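DREP2 (Drosophila melanogaster, PDB 4D2K) probably acts in apoptotic DNA fragmentation, its N-terminal CIDE domain, the part described here, binding copies of itself to build higher-order assemblies. Local coordinates at residues K9-I14 with A70-L75; R50-C55 with V74-R79. All coordinates share one frame; numbering follows the deposited sequence.

Contact 1. Residues K9-I14 with A70-L75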
loop_
_atom_site.group_PDB
_atom_site.type_symbol
_atom_site.label_atom_id
_atom_site.label_comp_id
_atom_site.label_asym_id
_atom_site.label_seq_id
_atom_site.Cartn_x
_atom_site.Cartn_y
_atom_site.Cartn_z
ATOM N N LYS A 9 -0.115 -15.459 3.483
ATOM C CA LYS A 9 -0.985 -14.387 3.026
ATOM C C LYS A 9 -1.569 -13.645 4.224
ATOM O O LYS A 9 -2.012 -14.272 5.187
ATOM C CB LYS A 9 -2.113 -14.953 2.156
ATOM C CG LYS A 9 -1.665 -15.806 0.958
ATOM C CD LYS A 9 -1.083 -15.021 -0.203
ATOM C CE LYS A 9 -0.639 -15.996 -1.293
ATOM N NZ LYS A 9 -0.280 -15.346 -2.582
ATOM N N ARG A 10 -1.621 -12.320 4.153
ATOM C CA ARG A 10 -2.117 -11.536 5.287
ATOM C C ARG A 10 -3.015 -10.423 4.741
ATOM O O ARG A 10 -2.771 -9.925 3.642
ATOM C CB ARG A 10 -0.941 -10.955 6.098
ATOM C CG ARG A 10 -0.176 -9.852 5.360
ATOM C CD ARG A 10 1.176 -9.511 5.970
ATOM N NE ARG A 10 2.133 -10.611 5.818
ATOM C CZ ARG A 10 3.282 -10.701 6.483
ATOM N NH1 ARG A 10 3.623 -9.749 7.337
ATOM N NH2 ARG A 10 4.091 -11.733 6.283
ATOM N N PRO A 11 -4.015 -9.992 5.517
ATOM C CA PRO A 11 -4.862 -8.873 5.084
ATOM C C PRO A 11 -4.147 -7.567 5.348
ATOM O O PRO A 11 -3.461 -7.476 6.366
ATOM C CB PRO A 11 -6.103 -8.996 5.964
ATOM C CG PRO A 11 -5.616 -9.713 7.200
ATOM C CD PRO A 11 -4.491 -10.612 6.765
ATOM N N LEU A 12 -4.258 -6.607 4.427
ATOM C CA LEU A 12 -3.738 -5.253 4.603
ATOM C C LEU A 12 -4.775 -4.312 4.001
ATOM O O LEU A 12 -5.560 -4.745 3.142
ATOM C CB LEU A 12 -2.375 -5.082 3.914
ATOM C CG LEU A 12 -1.224 -5.952 4.445
ATOM C CD1 LEU A 12 0.029 -5.824 3.581
ATOM C CD2 LEU A 12 -0.937 -5.645 5.910
ATOM N N LYS A 13 -4.796 -3.047 4.439
ATOM C CA LYS A 13 -5.733 -2.066 3.878
ATOM C C LYS A 13 -4.977 -1.075 2.977
ATOM O O LYS A 13 -3.954 -0.510 3.372
ATOM C CB LYS A 13 -6.488 -1.325 4.993
ATOM C CG LYS A 13 -7.491 -2.217 5.798
ATOM C CD LYS A 13 -7.968 -1.495 7.093
ATOM C CE LYS A 13 -9.008 -2.316 7.906
ATOM N NZ LYS A 13 -9.424 -1.640 9.192
ATOM N N ILE A 14 -5.493 -0.828 1.783
ATOM C CA ILE A 14 -4.788 0.014 0.847
ATOM C C ILE A 14 -5.743 1.105 0.388
ATOM O O ILE A 14 -6.803 0.857 -0.193
ATOM C CB ILE A 14 -4.189 -0.804 -0.342
ATOM C CG1 ILE A 14 -3.289 0.077 -1.209
ATOM C CG2 ILE A 14 -5.266 -1.420 -1.216
ATOM C CD1 ILE A 14 -1.906 0.313 -0.625
ATOM N N ALA A 70 1.719 -5.381 10.784
ATOM C CA ALA A 70 0.606 -6.114 11.383
ATOM C C ALA A 70 -0.548 -6.251 10.392
ATOM O O ALA A 70 -0.725 -5.385 9.511
ATOM C CB ALA A 70 0.113 -5.407 12.648
ATOM N N ASN A 71 -1.340 -7.315 10.555
ATOM C CA ASN A 71 -2.564 -7.514 9.776
ATOM C C ASN A 71 -3.407 -6.258 9.763
ATOM O O ASN A 71 -3.585 -5.634 10.809
ATOM C CB ASN A 71 -3.430 -8.627 10.359
ATOM C CG ASN A 71 -2.886 -10.003 10.090
ATOM O OD1 ASN A 71 -1.824 -10.168 9.494
ATOM N ND2 ASN A 71 -3.641 -11.013 10.500
ATOM N N ASN A 72 -3.928 -5.913 8.590
ATOM C CA ASN A 72 -4.810 -4.773 8.427
ATOM C C ASN A 72 -4.210 -3.424 8.841
ATOM O O ASN A 72 -4.934 -2.483 9.166
ATOM C CB ASN A 72 -6.126 -5.030 9.163
ATOM C CG ASN A 72 -7.078 -5.896 8.348
ATOM O OD1 ASN A 72 -7.320 -5.615 7.165
ATOM N ND2 ASN A 72 -7.628 -6.938 8.965
ATOM N N THR A 73 -2.883 -3.343 8.798
ATOM C CA THR A 73 -2.200 -2.054 8.765
ATOM C C THR A 73 -2.740 -1.259 7.568
ATOM O O THR A 73 -2.886 -1.814 6.467
ATOM C CB THR A 73 -0.659 -2.209 8.630
ATOM O OG1 THR A 73 -0.137 -2.889 9.775
ATOM C CG2 THR A 73 0.019 -0.863 8.493
ATOM N N VAL A 74 -3.074 0.011 7.806
ATOM C CA VAL A 74 -3.569 0.899 6.749
ATOM C C VAL A 74 -2.406 1.562 6.002
ATOM O O VAL A 74 -1.586 2.245 6.603
ATOM C CB VAL A 74 -4.494 1.998 7.312
ATOM C CG1 VAL A 74 -5.124 2.806 6.162
ATOM C CG2 VAL A 74 -5.564 1.392 8.195
ATOM N N LEU A 75 -2.342 1.331 4.698
ATOM C CA LEU A 75 -1.300 1.849 3.816
ATOM C C LEU A 75 -1.915 2.776 2.764
ATOM O O LEU A 75 -3.078 2.619 2.407
ATOM C CB LEU A 75 -0.555 0.701 3.123
ATOM C CG LEU A 75 0.152 -0.340 3.993
ATOM C CD1 LEU A 75 0.700 -1.503 3.149
ATOM C CD2 LEU A 75 1.271 0.332 4.798
HETATM O O HOH W 1 -7.282 -1.767 10.672
#

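Contact 2. Residues R50-C55 with V74-R79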
loop_
_atom_site.group_PDB
_atom_site.type_symbol
_atom_site.label_atom_id
_atom_site.label_comp_id
_atom_site.label_asym_id
_atom_site.label_seq_id
_atom_site.Cartn_x
_atom_site.Cartn_y
_atom_site.Cartn_z
ATOM N N ARG A 50 4.422 4.532 -4.954
ATOM C CA ARG A 50 5.061 4.415 -3.670
ATOM C C ARG A 50 4.015 3.939 -2.651
ATOM O O ARG A 50 2.834 4.210 -2.794
ATOM C CB ARG A 50 5.682 5.762 -3.308
ATOM C CG ARG A 50 6.934 6.053 -4.129
ATOM C CD ARG A 50 7.292 7.529 -4.166
ATOM N NE ARG A 50 6.190 8.331 -4.693
ATOM C CZ ARG A 50 5.492 9.209 -3.978
ATOM N NH1 ARG A 50 5.800 9.423 -2.702
ATOM N NH2 ARG A 50 4.501 9.887 -4.547
ATOM N N VAL A 51 4.443 3.206 -1.637
ATOM C CA VAL A 51 3.518 2.765 -0.600
ATOM C C VAL A 51 3.969 3.356 0.722
ATOM O O VAL A 51 5.141 3.268 1.065
ATOM C CB VAL A 51 3.445 1.224 -0.516
ATOM C CG1 VAL A 51 2.558 0.802 0.639
ATOM C CG2 VAL A 51 2.922 0.649 -1.837
ATOM N N VAL A 52 3.064 3.978 1.460
ATOM C CA VAL A 52 3.475 4.558 2.724
ATOM C C VAL A 52 2.497 4.176 3.811
ATOM O O VAL A 52 1.358 3.825 3.528
ATOM C CB VAL A 52 3.582 6.128 2.656
ATOM C CG1 VAL A 52 4.595 6.573 1.612
ATOM C CG2 VAL A 52 2.213 6.761 2.386
ATOM N N LEU A 53 2.934 4.263 5.061
ATOM C CA LEU A 53 2.034 4.052 6.182
ATOM C C LEU A 53 1.027 5.193 6.214
ATOM O O LEU A 53 1.379 6.353 5.978
ATOM C CB LEU A 53 2.811 4.005 7.495
ATOM C CG LEU A 53 3.749 2.827 7.756
ATOM C CD1 LEU A 53 4.361 2.992 9.139
ATOM C CD2 LEU A 53 2.977 1.523 7.681
ATOM N N GLU A 54 -0.222 4.873 6.506
ATOM C CA GLU A 54 -1.224 5.911 6.592
ATOM C C GLU A 54 -0.954 6.823 7.789
ATOM O O GLU A 54 -1.271 8.007 7.753
ATOM C CB GLU A 54 -2.638 5.314 6.676
ATOM C CG GLU A 54 -3.761 6.372 6.556
ATOM C CD GLU A 54 -4.007 7.117 7.851
ATOM O OE1 GLU A 54 -3.767 6.527 8.927
ATOM O OE2 GLU A 54 -4.424 8.292 7.806
ATOM N N CYS A 55 -0.429 6.267 8.869
ATOM C CA CYS A 55 -0.318 7.048 10.095
ATOM C C CYS A 55 0.736 8.171 10.029
ATOM O O CYS A 55 0.519 9.229 10.602
ATOM C CB CYS A 55 -0.025 6.138 11.297
ATOM S SG CYS A 55 1.537 5.250 11.196
ATOM N N VAL A 74 -3.074 0.011 7.806
ATOM C CA VAL A 74 -3.569 0.899 6.749
ATOM C C VAL A 74 -2.406 1.562 6.002
ATOM O O VAL A 74 -1.586 2.245 6.603
ATOM C CB VAL A 74 -4.494 1.998 7.312
ATOM C CG1 VAL A 74 -5.124 2.806 6.162
ATOM C CG2 VAL A 74 -5.564 1.392 8.195
ATOM N N LEU A 75 -2.342 1.331 4.698
ATOM C CA LEU A 75 -1.300 1.849 3.816
ATOM C C LEU A 75 -1.915 2.776 2.764
ATOM O O LEU A 75 -3.078 2.619 2.407
ATOM C CB LEU A 75 -0.555 0.701 3.123
ATOM C CG LEU A 75 0.152 -0.340 3.993
ATOM C CD1 LEU A 75 0.700 -1.503 3.149
ATOM C CD2 LEU A 75 1.271 0.332 4.798
ATOM N N LEU A 76 -1.159 3.762 2.291
ATOM C CA LEU A 76 -1.613 4.576 1.171
ATOM C C LEU A 76 -0.745 4.249 -0.024
ATOM O O LEU A 76 0.474 4.085 0.085
ATOM C CB LEU A 76 -1.536 6.083 1.467
ATOM C CG LEU A 76 -2.186 6.667 2.725
ATOM C CD1 LEU A 76 -2.131 8.187 2.680
ATOM C CD2 LEU A 76 -3.616 6.186 2.917
ATOM N N LEU A 77 -1.382 4.181 -1.177
ATOM C CA LEU A 77 -0.652 4.040 -2.406
ATOM C C LEU A 77 -0.563 5.446 -3.002
ATOM O O LEU A 77 -1.574 6.093 -3.180
ATOM C CB LEU A 77 -1.368 3.057 -3.328
ATOM C CG LEU A 77 -0.662 2.465 -4.537
ATOM C CD1 LEU A 77 -1.326 1.156 -4.891
ATOM C CD2 LEU A 77 -0.788 3.416 -5.693
ATOM N N LEU A 78 0.646 5.919 -3.271
ATOM C CA LEU A 78 0.871 7.239 -3.867
ATOM C C LEU A 78 1.349 7.090 -5.292
ATOM O O LEU A 78 2.334 6.386 -5.550
ATOM C CB LEU A 78 1.935 8.027 -3.093
ATOM C CG LEU A 78 1.717 8.191 -1.592
ATOM C CD1 LEU A 78 2.868 8.945 -0.958
ATOM C CD2 LEU A 78 0.398 8.880 -1.326
ATOM N N ARG A 79 0.660 7.727 -6.223
ATOM C CA ARG A 79 1.128 7.748 -7.606
ATOM C C ARG A 79 1.473 9.172 -8.030
ATOM O O ARG A 79 1.125 10.134 -7.339
ATOM C CB ARG A 79 0.078 7.153 -8.538
ATOM C CG ARG A 79 -1.358 7.529 -8.174
ATOM C CD ARG A 79 -2.368 6.834 -9.074
ATOM N NE ARG A 79 -1.955 6.889 -10.473
ATOM C CZ ARG A 79 -2.735 6.556 -11.496
ATOM N NH1 ARG A 79 -3.981 6.164 -11.276
ATOM N NH2 ARG A 79 -2.277 6.633 -12.738
HETATM O O HOH W 2 -0.877 3.474 8.976
#

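Contact 1. Residues K9-I14 with A70-L75
Leu12 and Leu75 meet on the inner side of this pairing, where Leu12 CD1 lies 4.4 Å from Leu75 CD1 and Ile14 reaches across to the same leucine. With its CG1 anti to the backbone N (chi1 -172°), Ile14 carries CD1 to 4.0 Å from Leu75 CB. This is the buried, apolar half: branched aliphatic side chains suit a face closed by Phe66 of helix 63-67 and by Leu41, and Leu12 and Ile14 also touch strand 22-27. The tightest approaches are between the backbones, where Lys13 sits in a parallel ladder, donating its N-H to Thr73 O at 3.0 Å and receiving Leu75 N on its O at 2.8 Å.

The outer side is more exposed, polar and bridged by water. Pro11 lays its ring against two amides, CD being 3.7 Å from Asn71 CG while CB and CG face the end of Asn72. The extended Lys13 chain passes over Asn72, whose OD1 is 3.7 Å from Lys13 CG, and a water then joins Lys13 NZ to Asn72 O. A long aliphatic stem with a charged tip fits such a border, since the stem packs and the ammonium group keeps a water partner.

Ala70 to Thr73 form a type II beta turn leading toward the strand, with Asn72 in the left-handed conformation that asparagine tolerates well. Ala70 O takes both Thr73 N and Thr73 OG1, the hydroxyl at 2.6 Å, and Asn72 N binds Pro11 O from above its carbonyl plane. Parallel pairing of the first and last strands at the middle of a mixed sheet is the signature of the ubiquitin-like beta-grasp fold, to which CIDE-N domains belong.

Contact 2. Residues R50-C55 with V74-R79
Leu78 fills the hollow between Arg50 and Val52, its CD1 touching both, with CB also under the guanidinium. The Arg50 chain bends at chi3 (-57°) and brings its guanidinium over the leucine, one flat face resting on Leu78 CB, while NH1 lies 3.4 Å from Leu78 CD1. The planar group can pack on a hydrocarbon in this way and still donate a hydrogen bond from NH2 to Glu82 O. Val52 closes the other flank at about a right angle, CG1 standing 3.9 Å from Leu78 CD1, and its CG2 abuts Leu76 CB at the same distance.

Beneath these bumps the backbones form a regular antiparallel ladder, Arg50 with Leu78 and Val52 with Leu76 being hydrogen-bonded pairs that alternate with non-hydrogen-bonded ones. It joins strand 49-53 to the central strand of the beta-grasp sheet. Val51 and Leu77 point to the opposite face, toward the helix 30-40 side, where Val51 touches Leu34; such compact or branched side chains suit this buried layer. There Val51 CG1 meets Leu75 CD1 at 3.9 Å. Leu53 CB points away from strand 74-79, yet its CD2 comes to 3.6 Å from Leu75 CD2, so the two methyls of Leu75 are divided between neighbours.

Where the strand gives out, Glu54 lies alongside Val74, with CB 3.6 Å from Val74 CG1, and its CG fits against Leu76 CD2. Its chain then turns at chi2 (-80°), taking the carboxylate away to a salt bridge with Arg19.

Strand 74-79 takes part in both contacts, pairing in parallel with 10-16 in contact 1 and antiparallel with 49-53 in contact 2, so Val74 and Leu75 serve two neighbours at once. The centre of contact 2 lies about 5 Å from the centre of the chain, that of contact 1 about 8 Å, and more of contact 2's touching residues are buried; its chemistry is mainly leucine and valine packing, with charged groups near its ends. Contact 1 runs out to an amide-rich turn packed against Pro11 and bridged by a water to Lys13. The two meet directly where Thr73 CG2 approaches Leu53 CD2 at 3.9 Å and Ile14 CD1 approaches Leu77 CB at 3.9 Å.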